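Local structure of extracellular sialidase/neuraminidase, putative (Aspergillus fumigatus, 2XZI) at residues Ala42-Thr47 with Pro107-Asp112; Leu117-Asn122 with Tyr154-Arg159. The protein acts as a KDNase, a sialidase-family glycoside hydrolase, probably extracellular, that cleaves glycosides of the deaminated sialic acid KDN. All coordinates share one frame; numbering follows the deposited sequence. Where two conformers were deposited one is given.

Contact 1 of 2, residues Ala42-Thr47 with Pro107-Asp112; sequences AVVRTT and PVVDDD
With V109 CG1 set anti to the backbone N (chi1 178°), the other branch, CG2, lies beside that N and reaches across to V44, while CG1 faces T47. V44 CG1 stands beside its own backbone N, anti to the carbonyl carbon (chi1 -68°), and is turned to the P107 ring, 3.7 Å from P107 CG; V44 CG2, between N and carbonyl carbon, meets V109 CG2 at 3.8 Å. Two residues back, A42 CB presses on P107 CD at 3.5 Å. V109 CG2 also sits 3.5 Å from the backbone O of R45, a close approach without a hydrogen bond. At the outer end T47 CG2 rests 3.9 Å from V109 CG1, and T47 OG1 and D111 O share a water, 2.8 Å from OG1. Strands 37-45 and 101-109 are each the first strand of a four-stranded antiparallel sheet; their segments 42-45 and 107-109 run almost parallel, axes 7.3 Å apart at closest, without any direct hydrogen bond. This is face-to-face packing of side chains between adjacent blades of the sialidase beta-propeller. D110 and D111 make their salt bridges outside the contact, with R216 and R192. Blade is thus joined to blade along these strands by small apolar groups, while at the exposed end the water links T47 to D111 and T47 N bonds to N113 OD1.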
loop_
_atom_site.group_PDB
_atom_site.type_symbol
_atom_site.label_atom_id
_atom_site.label_comp_id
_atom_site.label_asym_id
_atom_site.label_seq_id
_atom_site.Cartn_x
_atom_site.Cartn_y
_atom_site.Cartn_z
ATOM N N ALA A 42 -2.058 -0.781 -3.455
ATOM C CA ALA A 42 -0.677 -0.373 -3.681
ATOM C C ALA A 42 -0.638 0.289 -5.041
ATOM O O ALA A 42 -1.262 -0.217 -5.970
ATOM C CB ALA A 42 0.221 -1.574 -3.677
ATOM N N VAL A 43 0.115 1.365 -5.190
ATOM C CA VAL A 43 0.194 2.081 -6.473
ATOM C C VAL A 43 1.608 2.573 -6.745
ATOM O O VAL A 43 2.306 3.049 -5.828
ATOM C CB VAL A 43 -0.840 3.248 -6.547
ATOM C CG1 VAL A 43 -0.502 4.376 -5.548
ATOM C CG2 VAL A 43 -0.987 3.777 -7.977
ATOM N N VAL A 44 2.028 2.413 -8.001
ATOM C CA VAL A 44 3.298 2.966 -8.449
ATOM C C VAL A 44 3.180 3.568 -9.831
ATOM O O VAL A 44 2.373 3.151 -10.632
ATOM C CB VAL A 44 4.450 1.917 -8.453
ATOM C CG1 VAL A 44 4.811 1.493 -7.010
ATOM C CG2 VAL A 44 4.114 0.721 -9.348
ATOM N N ARG A 45 4.009 4.567 -10.092
ATOM C CA ARG A 45 4.195 5.091 -11.431
ATOM C C ARG A 45 5.488 4.489 -11.968
ATOM O O ARG A 45 6.513 4.480 -11.284
ATOM C CB ARG A 45 4.308 6.619 -11.378
ATOM C CG ARG A 45 4.442 7.243 -12.761
ATOM C CD ARG A 45 5.043 8.611 -12.701
ATOM N NE ARG A 45 6.498 8.534 -12.730
ATOM C CZ ARG A 45 7.309 9.469 -12.243
ATOM N NH1 ARG A 45 6.814 10.562 -11.666
ATOM N NH2 ARG A 45 8.622 9.301 -12.319
ATOM N N THR A 46 5.434 3.951 -13.180
ATOM C CA THR A 46 6.611 3.293 -13.751
ATOM C C THR A 46 7.497 4.335 -14.401
ATOM O O THR A 46 7.138 5.507 -14.460
ATOM C CB THR A 46 6.229 2.247 -14.794
ATOM O OG1 THR A 46 5.808 2.921 -15.986
ATOM C CG2 THR A 46 5.121 1.315 -14.296
ATOM N N THR A 47 8.646 3.928 -14.933
ATOM C CA THR A 47 9.517 4.946 -15.526
ATOM C C THR A 47 8.964 5.523 -16.833
ATOM O O THR A 47 9.476 6.526 -17.318
ATOM C CB THR A 47 10.957 4.473 -15.729
ATOM O OG1 THR A 47 11.000 3.545 -16.804
ATOM C CG2 THR A 47 11.537 3.876 -14.442
ATOM N N PRO A 107 4.880 -3.140 -4.194
ATOM C CA PRO A 107 5.637 -2.938 -5.435
ATOM C C PRO A 107 6.780 -1.951 -5.277
ATOM O O PRO A 107 6.722 -1.051 -4.431
ATOM C CB PRO A 107 4.576 -2.396 -6.400
ATOM C CG PRO A 107 3.645 -1.626 -5.499
ATOM C CD PRO A 107 3.560 -2.474 -4.248
ATOM N N VAL A 108 7.814 -2.091 -6.112
ATOM C CA VAL A 108 8.844 -1.080 -6.269
ATOM C C VAL A 108 9.316 -1.093 -7.726
ATOM O O VAL A 108 9.572 -2.155 -8.285
ATOM C CB VAL A 108 10.024 -1.277 -5.266
ATOM C CG1 VAL A 108 10.677 -2.659 -5.413
ATOM C CG2 VAL A 108 11.041 -0.114 -5.361
ATOM N N VAL A 109 9.447 0.095 -8.293
ATOM C CA VAL A 109 9.910 0.239 -9.659
ATOM C C VAL A 109 11.428 0.420 -9.640
ATOM O O VAL A 109 11.951 1.323 -8.995
ATOM C CB VAL A 109 9.236 1.429 -10.371
ATOM C CG1 VAL A 109 9.795 1.568 -11.806
ATOM C CG2 VAL A 109 7.701 1.282 -10.386
ATOM N N ASP A 110 12.129 -0.467 -10.349
ATOM C CA ASP A 110 13.592 -0.380 -10.444
ATOM C C ASP A 110 14.036 0.499 -11.617
ATOM O O ASP A 110 13.210 0.868 -12.452
ATOM C CB ASP A 110 14.227 -1.771 -10.507
ATOM C CG ASP A 110 15.575 -1.841 -9.796
ATOM O OD1 ASP A 110 16.226 -0.783 -9.594
ATOM O OD2 ASP A 110 15.980 -2.967 -9.440
ATOM N N ASP A 111 15.336 0.820 -11.683
ATOM C CA ASP A 111 15.869 1.829 -12.626
ATOM C C ASP A 111 15.692 1.449 -14.094
ATOM O O ASP A 111 15.628 2.324 -14.975
ATOM C CB ASP A 111 17.372 2.069 -12.406
ATOM C CG ASP A 111 17.714 2.528 -11.004
ATOM O OD1 ASP A 111 16.805 2.909 -10.233
ATOM O OD2 ASP A 111 18.919 2.512 -10.679
ATOM N N ASP A 112 15.664 0.145 -14.355
ATOM C CA ASP A 112 15.520 -0.395 -15.710
ATOM C C ASP A 112 14.059 -0.519 -16.119
ATOM O O ASP A 112 13.754 -1.014 -17.201
ATOM C CB ASP A 112 16.184 -1.773 -15.795
ATOM C CG ASP A 112 15.500 -2.813 -14.914
ATOM O OD1 ASP A 112 14.986 -2.445 -13.822
ATOM O OD2 ASP A 112 15.441 -3.993 -15.308
HETATM O O HOH W 1 13.712 2.837 -17.158
#

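Contact 2 of 2, residues Leu117-Asn122 with Tyr154-Arg159; sequences LFLSWN and YLTESR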
loop_
_atom_site.group_PDB
_atom_site.type_symbol
_atom_site.label_atom_id
_atom_site.label_comp_id
_atom_site.label_asym_id
_atom_site.label_seq_id
_atom_site.Cartn_x
_atom_site.Cartn_y
_atom_site.Cartn_z
ATOM N N LEU A 117 7.187 -6.922 -7.475
ATOM C CA LEU A 117 6.036 -6.960 -6.585
ATOM C C LEU A 117 6.244 -8.055 -5.536
ATOM O O LEU A 117 6.191 -9.254 -5.832
ATOM C CB LEU A 117 4.727 -7.138 -7.370
ATOM C CG LEU A 117 3.442 -7.278 -6.556
ATOM C CD1 LEU A 117 3.025 -5.951 -6.003
ATOM C CD2 LEU A 117 2.361 -7.796 -7.473
ATOM N N PHE A 118 6.515 -7.624 -4.311
ATOM C CA PHE A 118 6.530 -8.550 -3.186
ATOM C C PHE A 118 5.113 -8.786 -2.683
ATOM O O PHE A 118 4.287 -7.885 -2.714
ATOM C CB PHE A 118 7.405 -8.002 -2.052
ATOM C CG PHE A 118 8.887 -8.039 -2.342
ATOM C CD1 PHE A 118 9.525 -6.981 -3.009
ATOM C CD2 PHE A 118 9.648 -9.153 -1.955
ATOM C CE1 PHE A 118 10.906 -7.041 -3.295
ATOM C CE2 PHE A 118 11.029 -9.211 -2.239
ATOM C CZ PHE A 118 11.644 -8.145 -2.903
ATOM N N LEU A 119 4.846 -10.010 -2.230
ATOM C CA LEU A 119 3.505 -10.419 -1.808
ATOM C C LEU A 119 3.621 -11.373 -0.638
ATOM O O LEU A 119 4.639 -12.046 -0.510
ATOM C CB LEU A 119 2.780 -11.200 -2.920
ATOM C CG LEU A 119 2.594 -10.575 -4.285
ATOM C CD1 LEU A 119 2.138 -11.614 -5.312
ATOM C CD2 LEU A 119 1.580 -9.462 -4.186
ATOM N N SER A 120 2.572 -11.443 0.176
ATOM C CA SER A 120 2.420 -12.465 1.199
ATOM C C SER A 120 1.408 -13.516 0.723
ATOM O O SER A 120 0.514 -13.218 -0.089
ATOM C CB SER A 120 1.929 -11.822 2.500
ATOM O OG SER A 120 2.877 -10.896 3.030
ATOM N N TRP A 121 1.573 -14.749 1.213
ATOM C CA TRP A 121 0.647 -15.835 0.920
ATOM C C TRP A 121 0.394 -16.615 2.196
ATOM O O TRP A 121 1.300 -16.753 3.034
ATOM C CB TRP A 121 1.281 -16.771 -0.113
ATOM C CG TRP A 121 0.478 -17.981 -0.419
ATOM C CD1 TRP A 121 -0.459 -18.087 -1.398
ATOM C CD2 TRP A 121 0.545 -19.268 0.225
ATOM N NE1 TRP A 121 -0.995 -19.347 -1.405
ATOM C CE2 TRP A 121 -0.401 -20.096 -0.421
ATOM C CE3 TRP A 121 1.292 -19.797 1.297
ATOM C CZ2 TRP A 121 -0.618 -21.436 -0.042
ATOM C CZ3 TRP A 121 1.066 -21.135 1.679
ATOM C CH2 TRP A 121 0.120 -21.926 1.007
ATOM N N ASN A 122 -0.813 -17.146 2.334
ATOM C CA ASN A 122 -1.084 -18.243 3.271
ATOM C C ASN A 122 -2.065 -19.217 2.649
ATOM O O ASN A 122 -2.783 -18.881 1.690
ATOM C CB ASN A 122 -1.566 -17.771 4.665
ATOM C CG ASN A 122 -2.784 -16.880 4.603
ATOM O OD1 ASN A 122 -2.674 -15.656 4.636
ATOM N ND2 ASN A 122 -3.967 -17.493 4.498
ATOM N N TYR A 154 6.513 -14.054 -1.340
ATOM C CA TYR A 154 6.684 -14.298 -2.757
ATOM C C TYR A 154 7.145 -13.058 -3.498
ATOM O O TYR A 154 6.883 -11.929 -3.072
ATOM C CB TYR A 154 5.352 -14.753 -3.323
ATOM C CG TYR A 154 5.104 -16.245 -3.202
ATOM C CD1 TYR A 154 4.494 -16.799 -2.067
ATOM C CD2 TYR A 154 5.459 -17.105 -4.235
ATOM C CE1 TYR A 154 4.241 -18.168 -1.988
ATOM C CE2 TYR A 154 5.203 -18.484 -4.148
ATOM C CZ TYR A 154 4.614 -19.004 -3.030
ATOM O OH TYR A 154 4.365 -20.364 -2.966
ATOM N N LEU A 155 7.809 -13.276 -4.628
ATOM C CA LEU A 155 8.214 -12.185 -5.506
ATOM C C LEU A 155 7.843 -12.484 -6.944
ATOM O O LEU A 155 8.181 -13.543 -7.474
ATOM C CB LEU A 155 9.724 -11.943 -5.394
ATOM C CG LEU A 155 10.301 -10.835 -6.275
ATOM C CD1 LEU A 155 9.781 -9.437 -5.881
ATOM C CD2 LEU A 155 11.833 -10.873 -6.242
ATOM N N THR A 156 7.140 -11.542 -7.564
ATOM C CA THR A 156 6.920 -11.570 -9.008
ATOM C C THR A 156 7.452 -10.263 -9.589
ATOM O O THR A 156 7.707 -9.291 -8.858
ATOM C CB THR A 156 5.430 -11.806 -9.342
ATOM O OG1 THR A 156 5.238 -11.707 -10.764
ATOM C CG2 THR A 156 4.538 -10.785 -8.652
ATOM N N GLU A 157 7.672 -10.241 -10.897
ATOM C CA GLU A 157 8.073 -9.000 -11.540
ATOM C C GLU A 157 7.534 -8.914 -12.950
ATOM O O GLU A 157 7.118 -9.919 -13.528
ATOM C CB GLU A 157 9.593 -8.797 -11.500
ATOM C CG GLU A 157 10.398 -9.770 -12.340
ATOM C CD GLU A 157 10.541 -11.136 -11.709
ATOM O OE1 GLU A 157 10.783 -11.208 -10.483
ATOM O OE2 GLU A 157 10.434 -12.142 -12.438
ATOM N N SER A 158 7.499 -7.691 -13.454
ATOM C CA SER A 158 7.100 -7.434 -14.831
ATOM C C SER A 158 8.218 -6.719 -15.564
ATOM O O SER A 158 8.844 -5.804 -15.024
ATOM C CB SER A 158 5.814 -6.607 -14.863
ATOM O OG SER A 158 5.491 -6.190 -16.188
ATOM N N ARG A 159 8.455 -7.153 -16.810
ATOM C CA ARG A 159 9.473 -6.526 -17.658
ATOM C C ARG A 159 8.845 -5.711 -18.787
ATOM O O ARG A 159 9.566 -5.163 -19.628
ATOM C CB ARG A 159 10.375 -7.586 -18.299
ATOM C CG ARG A 159 10.855 -8.695 -17.395
ATOM C CD ARG A 159 11.806 -8.199 -16.313
ATOM N NE ARG A 159 12.377 -9.326 -15.573
ATOM C CZ ARG A 159 13.449 -9.236 -14.785
ATOM N NH1 ARG A 159 14.041 -8.057 -14.575
ATOM N NH2 ARG A 159 13.897 -10.328 -14.167
#
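L117 opens the pairing with T156: its N donates to T156 O at 2.8 Å and its O accepts from T156 N at 3.0 Å, while T156 CG2 lies alongside L117 CB. The hydroxyl of T156 is held by S166 O, leaving the methyl for this apolar neighbour. Next, F118 faces L155 in a non-hydrogen-bonded pair. L155 CG is anti to the backbone N (chi1 179°), and CD1 comes down over the centre of the F118 ring, 3.6 Å from its centroid and 5° off the normal, a CH-pi contact; the ring also meets W218 edge-to-face. F118 CA adds a CA-H...O contact to Y154 O. L119 repeats the hydrogen-bonded pairing, with L119 N and Y154 O, and Y154 N and L119 O, both 2.9 Å apart. Strands 115-122 and 152-158 are the second and third strands of one four-stranded antiparallel propeller blade; L117, L119, Y154 and T156 share one face, where L117 and L119 pack on L70 of strand 68-74, and F118 and L155 occupy the other. Two residues on from L119, W121 brings its CB to 3.8 Å from Y154 CD1. The edge of the Y154 ring is turned to the face of the W121 five-membered ring in an offset edge-to-face pair, planes at 66°, and W102 meets both aromatics.

How the contacts relate
Contact 1 joins two blades and contact 2 lies within one. They share the sheet of strands 101-109 and 115-122, neighbours in sequence and in space, and touch where L117 CD1 packs 3.8 Å from P107 N. Contact 2 is the more buried: none of its touching residues is exposed, and backbone hydrogen bonds tie its strands, with aromatic groups added on both faces. Contact 1 is buried at its A42 and P107 end but reaches the surface at T47 and D111; its strands meet through apolar side chains without a direct hydrogen bond, and a water bridges those two loop residues. The same blade is thus bonded internally through its backbone and packed against its neighbour through side chains.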